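Local structure of sortase B (Clostridium perfringens, 5YFK) at residues K46-W58 with V70-F84. The protein is a class B sortase, a cysteine transpeptidase that probably joins surface proteins to the bacterial cell wall. The protein carries 1 engineered substitution. Residues are numbered along the deposited sequence; the frame is centred on the assembly and turned at random.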
loop_
_atom_site.group_PDB
_atom_site.type_symbol
_atom_site.label_atom_id
_atom_site.label_comp_id
_atom_site.label_asym_id
_atom_site.label_seq_id
_atom_site.Cartn_x
_atom_site.Cartn_y
_atom_site.Cartn_z
ATOM N N LYS A 46 -18.832 -2.949 -5.552
ATOM C CA LYS A 46 -19.645 -4.146 -5.425
ATOM C C LYS A 46 -19.208 -5.232 -6.392
ATOM O O LYS A 46 -19.149 -6.404 -6.022
ATOM C CB LYS A 46 -21.129 -3.808 -5.595
ATOM C CG LYS A 46 -21.682 -3.056 -4.396
ATOM C CD LYS A 46 -23.164 -2.752 -4.544
ATOM C CE LYS A 46 -23.651 -1.829 -3.438
ATOM N NZ LYS A 46 -24.215 -2.607 -2.303
ATOM N N ASN A 47 -18.825 -4.843 -7.607
ATOM C CA ASN A 47 -18.354 -5.807 -8.596
ATOM C C ASN A 47 -17.015 -6.404 -8.218
ATOM O O ASN A 47 -16.830 -7.597 -8.285
ATOM C CB ASN A 47 -18.240 -5.154 -9.967
ATOM C CG ASN A 47 -19.534 -5.237 -10.753
ATOM O OD1 ASN A 47 -20.196 -6.277 -10.771
ATOM N ND2 ASN A 47 -19.968 -4.108 -11.279
ATOM N N LEU A 48 -16.116 -5.583 -7.685
ATOM C CA LEU A 48 -14.877 -6.119 -7.128
ATOM C C LEU A 48 -15.109 -7.141 -6.008
ATOM O O LEU A 48 -14.484 -8.188 -5.997
ATOM C CB LEU A 48 -14.001 -4.965 -6.632
ATOM C CG LEU A 48 -13.514 -4.084 -7.780
ATOM C CD1 LEU A 48 -13.125 -2.681 -7.315
ATOM C CD2 LEU A 48 -12.339 -4.776 -8.442
ATOM N N LYS A 49 -15.886 -6.761 -4.997
ATOM C CA LYS A 49 -16.223 -7.665 -3.888
ATOM C C LYS A 49 -16.819 -8.990 -4.395
ATOM O O LYS A 49 -16.554 -10.062 -3.848
ATOM C CB LYS A 49 -17.215 -6.970 -2.954
ATOM C CG LYS A 49 -16.811 -6.948 -1.491
ATOM C CD LYS A 49 -17.645 -5.943 -0.705
ATOM C CE LYS A 49 -17.388 -4.510 -1.161
ATOM N NZ LYS A 49 -17.608 -3.521 -0.065
ATOM N N ASN A 50 -17.597 -8.911 -5.469
ATOM C CA ASN A 50 -18.259 -10.085 -6.017
ATOM C C ASN A 50 -17.264 -10.974 -6.743
ATOM O O ASN A 50 -17.270 -12.187 -6.568
ATOM C CB ASN A 50 -19.388 -9.662 -6.958
ATOM C CG ASN A 50 -20.259 -10.828 -7.387
ATOM O OD1 ASN A 50 -20.990 -11.409 -6.579
ATOM N ND2 ASN A 50 -20.204 -11.163 -8.671
ATOM N N ILE A 51 -16.324 -10.364 -7.455
ATOM C CA ILE A 51 -15.245 -11.129 -8.064
ATOM C C ILE A 51 -14.390 -11.820 -6.999
ATOM O O ILE A 51 -14.011 -12.985 -7.150
ATOM C CB ILE A 51 -14.357 -10.242 -8.961
ATOM C CG1 ILE A 51 -15.146 -9.751 -10.174
ATOM C CG2 ILE A 51 -13.148 -11.030 -9.441
ATOM C CD1 ILE A 51 -14.701 -8.405 -10.707
ATOM N N ASN A 52 -14.064 -11.099 -5.930
ATOM C CA ASN A 52 -13.258 -11.672 -4.861
ATOM C C ASN A 52 -13.635 -11.051 -3.530
ATOM O O ASN A 52 -13.289 -9.914 -3.251
ATOM C CB ASN A 52 -11.775 -11.449 -5.139
ATOM C CG ASN A 52 -10.867 -12.136 -4.135
ATOM O OD1 ASN A 52 -11.284 -12.544 -3.042
ATOM N ND2 ASN A 52 -9.594 -12.237 -4.491
ATOM N N PRO A 53 -14.280 -11.832 -2.667
ATOM C CA PRO A 53 -14.757 -11.296 -1.402
ATOM C C PRO A 53 -13.626 -10.777 -0.493
ATOM O O PRO A 53 -13.885 -10.107 0.517
ATOM C CB PRO A 53 -15.456 -12.498 -0.755
ATOM C CG PRO A 53 -15.716 -13.467 -1.870
ATOM C CD PRO A 53 -14.573 -13.265 -2.820
ATOM N N ASP A 54 -12.389 -11.117 -0.830
ATOM C CA ASP A 54 -11.226 -10.672 -0.055
ATOM C C ASP A 54 -10.870 -9.207 -0.366
ATOM O O ASP A 54 -10.019 -8.604 0.308
ATOM C CB ASP A 54 -10.029 -11.569 -0.369
ATOM C CG ASP A 54 -10.206 -12.996 0.135
ATOM O OD1 ASP A 54 -11.018 -13.200 1.066
ATOM O OD2 ASP A 54 -9.335 -13.827 -0.195
ATOM N N TYR A 55 -11.524 -8.641 -1.369
ATOM C CA TYR A 55 -11.332 -7.234 -1.719
ATOM C C TYR A 55 -11.586 -6.310 -0.528
ATOM O O TYR A 55 -12.567 -6.484 0.202
ATOM C CB TYR A 55 -12.270 -6.851 -2.859
ATOM C CG TYR A 55 -12.207 -5.378 -3.195
ATOM C CD1 TYR A 55 -11.146 -4.867 -3.924
ATOM C CD2 TYR A 55 -13.152 -4.495 -2.703
ATOM C CE1 TYR A 55 -11.067 -3.520 -4.212
ATOM C CE2 TYR A 55 -13.126 -3.154 -3.042
ATOM C CZ TYR A 55 -12.057 -2.669 -3.775
ATOM O OH TYR A 55 -11.963 -1.328 -4.040
ATOM N N ARG A 56 -10.730 -5.303 -0.346
ATOM C CA ARG A 56 -10.919 -4.354 0.744
ATOM C C ARG A 56 -10.944 -2.898 0.293
ATOM O O ARG A 56 -11.728 -2.101 0.816
ATOM C CB ARG A 56 -9.844 -4.536 1.815
ATOM C CG ARG A 56 -9.797 -5.932 2.436
ATOM C CD ARG A 56 -10.975 -6.151 3.381
ATOM N NE ARG A 56 -10.989 -7.501 3.953
ATOM C CZ ARG A 56 -11.706 -8.512 3.471
ATOM N NH1 ARG A 56 -12.476 -8.339 2.409
ATOM N NH2 ARG A 56 -11.623 -9.708 4.031
ATOM N N PHE A 57 -10.028 -2.518 -0.595
ATOM C CA PHE A 57 -9.968 -1.143 -1.055
ATOM C C PHE A 57 -9.143 -1.027 -2.336
ATOM O O PHE A 57 -8.464 -1.977 -2.746
ATOM C CB PHE A 57 -9.393 -0.209 0.047
ATOM C CG PHE A 57 -8.053 -0.635 0.583
ATOM C CD1 PHE A 57 -6.887 -0.114 0.053
ATOM C CD2 PHE A 57 -7.968 -1.398 1.741
ATOM C CE1 PHE A 57 -5.646 -0.492 0.557
ATOM C CE2 PHE A 57 -6.733 -1.697 2.315
ATOM C CZ PHE A 57 -5.565 -1.206 1.736
ATOM N N TRP A 58 -9.158 0.162 -2.929
ATOM C CA TRP A 58 -8.347 0.442 -4.099
ATOM C C TRP A 58 -7.174 1.365 -3.696
ATOM O O TRP A 58 -7.312 2.238 -2.837
ATOM C CB TRP A 58 -9.194 1.106 -5.194
ATOM C CG TRP A 58 -8.509 1.111 -6.542
ATOM C CD1 TRP A 58 -7.495 1.931 -6.948
ATOM C CD2 TRP A 58 -8.680 0.150 -7.582
ATOM N NE1 TRP A 58 -7.080 1.582 -8.197
ATOM C CE2 TRP A 58 -7.706 0.421 -8.564
ATOM C CE3 TRP A 58 -9.502 -0.971 -7.733
ATOM C CZ2 TRP A 58 -7.665 -0.253 -9.756
ATOM C CZ3 TRP A 58 -9.456 -1.660 -8.920
ATOM C CH2 TRP A 58 -8.526 -1.312 -9.917
ATOM N N VAL A 70 -6.863 -3.996 -3.795
ATOM C CA VAL A 70 -6.158 -4.583 -2.678
ATOM C C VAL A 70 -7.062 -5.567 -1.955
ATOM O O VAL A 70 -8.192 -5.237 -1.594
ATOM C CB VAL A 70 -5.710 -3.517 -1.668
ATOM C CG1 VAL A 70 -4.878 -4.159 -0.573
ATOM C CG2 VAL A 70 -4.964 -2.415 -2.386
ATOM N N VAL A 71 -6.518 -6.747 -1.708
ATOM C CA VAL A 71 -7.256 -7.809 -1.028
ATOM C C VAL A 71 -6.647 -8.109 0.340
ATOM O O VAL A 71 -5.508 -7.757 0.623
ATOM C CB VAL A 71 -7.260 -9.097 -1.883
ATOM C CG1 VAL A 71 -8.038 -8.879 -3.156
ATOM C CG2 VAL A 71 -5.847 -9.574 -2.183
ATOM N N GLN A 72 -7.372 -8.858 1.156
ATOM C CA GLN A 72 -6.831 -9.309 2.410
ATOM C C GLN A 72 -7.074 -10.809 2.532
ATOM O O GLN A 72 -8.223 -11.275 2.402
ATOM C CB GLN A 72 -7.510 -8.565 3.555
ATOM C CG GLN A 72 -6.952 -8.918 4.922
ATOM C CD GLN A 72 -7.571 -8.111 6.032
ATOM O OE1 GLN A 72 -8.744 -7.759 5.982
ATOM N NE2 GLN A 72 -6.785 -7.814 7.051
ATOM N N GLY A 73 -5.980 -11.556 2.587
ATOM C CA GLY A 73 -6.053 -13.007 2.761
ATOM C C GLY A 73 -6.077 -13.402 4.229
ATOM O O GLY A 73 -6.129 -12.548 5.135
ATOM N N LYS A 74 -6.074 -14.708 4.464
ATOM C CA LYS A 74 -5.998 -15.264 5.806
ATOM C C LYS A 74 -4.566 -15.336 6.334
ATOM O O LYS A 74 -4.347 -15.578 7.511
ATOM C CB LYS A 74 -6.621 -16.681 5.797
ATOM C CG LYS A 74 -8.069 -16.691 5.385
ATOM C CD LYS A 74 -8.830 -17.817 6.062
ATOM C CE LYS A 74 -8.489 -19.158 5.434
ATOM N NZ LYS A 74 -9.465 -19.507 4.365
ATOM N N ASP A 75 -3.584 -15.182 5.453
ATOM C CA ASP A 75 -2.192 -15.065 5.858
ATOM C C ASP A 75 -1.491 -14.104 4.895
ATOM O O ASP A 75 -2.143 -13.523 4.042
ATOM C CB ASP A 75 -1.483 -16.423 5.832
ATOM C CG ASP A 75 -1.501 -17.085 4.452
ATOM O OD1 ASP A 75 -1.455 -16.372 3.423
ATOM O OD2 ASP A 75 -1.367 -18.333 4.401
ATOM N N ASN A 76 -0.219 -13.823 5.153
ATOM C CA ASN A 76 0.553 -12.945 4.269
ATOM C C ASN A 76 1.384 -13.687 3.217
ATOM O O ASN A 76 2.382 -13.152 2.718
ATOM C CB ASN A 76 1.441 -12.037 5.121
ATOM C CG ASN A 76 0.631 -11.082 5.981
ATOM O OD1 ASN A 76 -0.465 -10.703 5.619
ATOM N ND2 ASN A 76 1.224 -10.609 7.064
ATOM N N ASP A 77 0.895 -14.860 2.797
ATOM C CA ASP A 77 1.559 -15.672 1.783
ATOM C C ASP A 77 0.665 -15.993 0.580
ATOM O O ASP A 77 1.149 -15.971 -0.563
ATOM C CB ASP A 77 2.042 -16.985 2.413
ATOM C CG ASP A 77 2.938 -17.774 1.487
ATOM O OD1 ASP A 77 4.093 -17.351 1.279
ATOM O OD2 ASP A 77 2.467 -18.794 0.938
ATOM N N PHE A 78 -0.641 -16.192 0.802
ATOM C CA PHE A 78 -1.536 -16.587 -0.306
ATOM C C PHE A 78 -1.389 -15.647 -1.506
ATOM O O PHE A 78 -1.379 -16.086 -2.660
ATOM C CB PHE A 78 -3.000 -16.656 0.135
ATOM C CG PHE A 78 -3.936 -17.219 -0.914
ATOM C CD1 PHE A 78 -4.048 -18.593 -1.103
ATOM C CD2 PHE A 78 -4.699 -16.379 -1.714
ATOM C CE1 PHE A 78 -4.886 -19.106 -2.080
ATOM C CE2 PHE A 78 -5.540 -16.886 -2.688
ATOM C CZ PHE A 78 -5.646 -18.257 -2.862
ATOM N N TYR A 79 -1.465 -14.348 -1.258
ATOM C CA TYR A 79 -1.565 -13.410 -2.366
ATOM C C TYR A 79 -0.191 -12.973 -2.889
ATOM O O TYR A 79 -0.109 -12.207 -3.850
ATOM C CB TYR A 79 -2.437 -12.212 -1.982
ATOM C CG TYR A 79 -3.920 -12.530 -2.071
ATOM C CD1 TYR A 79 -4.496 -12.896 -3.286
ATOM C CD2 TYR A 79 -4.718 -12.575 -0.940
ATOM C CE1 TYR A 79 -5.846 -13.160 -3.386
ATOM C CE2 TYR A 79 -6.073 -12.853 -1.034
ATOM C CZ TYR A 79 -6.589 -13.295 -2.241
ATOM O OH TYR A 79 -7.935 -13.566 -2.371
ATOM N N LEU A 80 0.873 -13.590 -2.386
ATOM C CA LEU A 80 2.159 -13.549 -3.094
ATOM C C LEU A 80 2.125 -14.456 -4.314
ATOM O O LEU A 80 2.965 -14.347 -5.207
ATOM C CB LEU A 80 3.289 -13.990 -2.181
ATOM C CG LEU A 80 3.682 -12.934 -1.164
ATOM C CD1 LEU A 80 4.652 -13.502 -0.139
ATOM C CD2 LEU A 80 4.241 -11.701 -1.867
ATOM N N HIS A 81 1.206 -15.413 -4.293
ATOM C CA HIS A 81 1.218 -16.503 -5.282
ATOM C C HIS A 81 -0.125 -16.714 -5.961
ATOM O O HIS A 81 -0.286 -17.646 -6.760
ATOM C CB HIS A 81 1.648 -17.805 -4.606
ATOM C CG HIS A 81 2.905 -17.676 -3.815
ATOM N ND1 HIS A 81 2.931 -17.779 -2.442
ATOM C CD2 HIS A 81 4.162 -17.338 -4.188
ATOM C CE1 HIS A 81 4.168 -17.620 -2.014
ATOM N NE2 HIS A 81 4.930 -17.324 -3.051
ATOM N N HIS A 82 -1.083 -15.836 -5.690
ATOM C CA HIS A 82 -2.326 -15.866 -6.432
ATOM C C HIS A 82 -2.723 -14.473 -6.900
ATOM O O HIS A 82 -2.442 -13.468 -6.235
ATOM C CB HIS A 82 -3.464 -16.449 -5.594
ATOM C CG HIS A 82 -3.225 -17.856 -5.141
ATOM N ND1 HIS A 82 -2.446 -18.163 -4.048
ATOM C CD2 HIS A 82 -3.646 -19.040 -5.648
ATOM C CE1 HIS A 82 -2.430 -19.473 -3.876
ATOM N NE2 HIS A 82 -3.102 -20.029 -4.866
ATOM N N ASN A 83 -3.512 -14.436 -7.961
ATOM C CA ASN A 83 -3.987 -13.180 -8.515
ATOM C C ASN A 83 -5.346 -12.830 -7.955
ATOM O O ASN A 83 -5.762 -13.402 -6.949
ATOM C CB ASN A 83 -4.012 -13.223 -10.044
ATOM C CG ASN A 83 -5.095 -14.129 -10.594
ATOM O OD1 ASN A 83 -5.925 -14.663 -9.859
ATOM N ND2 ASN A 83 -5.073 -14.323 -11.899
ATOM N N PHE A 84 -5.981 -11.805 -8.518
ATOM C CA PHE A 84 -7.230 -11.303 -7.965
ATOM C C PHE A 84 -8.372 -12.316 -8.081
ATOM O O PHE A 84 -9.339 -12.250 -7.314
ATOM C CB PHE A 84 -7.653 -10.021 -8.664
ATOM C CG PHE A 84 -8.756 -9.299 -7.960
ATOM C CD1 PHE A 84 -8.519 -8.650 -6.756
ATOM C CD2 PHE A 84 -10.033 -9.286 -8.479
ATOM C CE1 PHE A 84 -9.536 -7.983 -6.105
ATOM C CE2 PHE A 84 -11.059 -8.622 -7.826
ATOM C CZ PHE A 84 -10.812 -7.968 -6.640
HETATM O O HOH W 1 -11.291 -14.517 -6.867
#
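Asn52 lays its CB over one face of the Phe84 ring, a CH-pi contact, while Tyr55 CD1 and the carbonyl oxygen of Leu48 lie at the ring's edge. Ile51 crosses Phe84 at about a right angle, CG2 3.6 Å from Phe84 CE2, so the flat phenyl fits between the end of helix 35-51 and the strand that follows. The Tyr79 ring has Val71 CG2 over the centre of one face and Phe78 over the other; Asp54 OD2 meets its edge, with the carboxylate turned 89° to the ring. On the hairpin, beta-branched Val70 brings CB, CG1 and CG2 against the Phe57 ring, CB making a CH-pi contact with its face.

The polar centre is the Tyr79 hydroxyl. Tyr79 OH donates to Asp54 OD2 at 2.6 Å, on the anti lone pair, and accepts from Asn52 ND2, 3.0 Å from Tyr79 OH, in the amide plane. With CG anti to its backbone N (chi1 -174°), Asn52 reaches across to give its other N-H to Phe84 O (2.8 Å from ND2), while its OD1 takes the backbone N of Asp54 in an Asx turn; an amide suits this place because it donates twice and accepts as well.

Between strands 55-61 and 67-72 of the sortase domain, a classic beta bulge sets two residues opposite one: Val70 O takes Arg56 N at 2.8 Å and Phe57 N only weakly, and Val70 N returns a bond to Phe57 O (2.8 Å). Arg56 bends back so that NE meets Gln72 OE1 (3.0 Å) in the guanidinium plane and NH1 reaches Pro53 O; the Gln72 amide nitrogen bonds to Asp97 and Asn100.

The Tyr79 side chain lies about 8 Å from that of His113, the predicted active-site histidine, whose NE2 bonds to Leu80 O. The short Tyr79–Asp54 bond, with a long, weak ion pair from Lys86, would probably favour an ionised carboxylate. The Asn52 amide, bonded at both ends, and a water donating to Ile51 O and Phe84 O tie the helix exit to the loop after the hairpin.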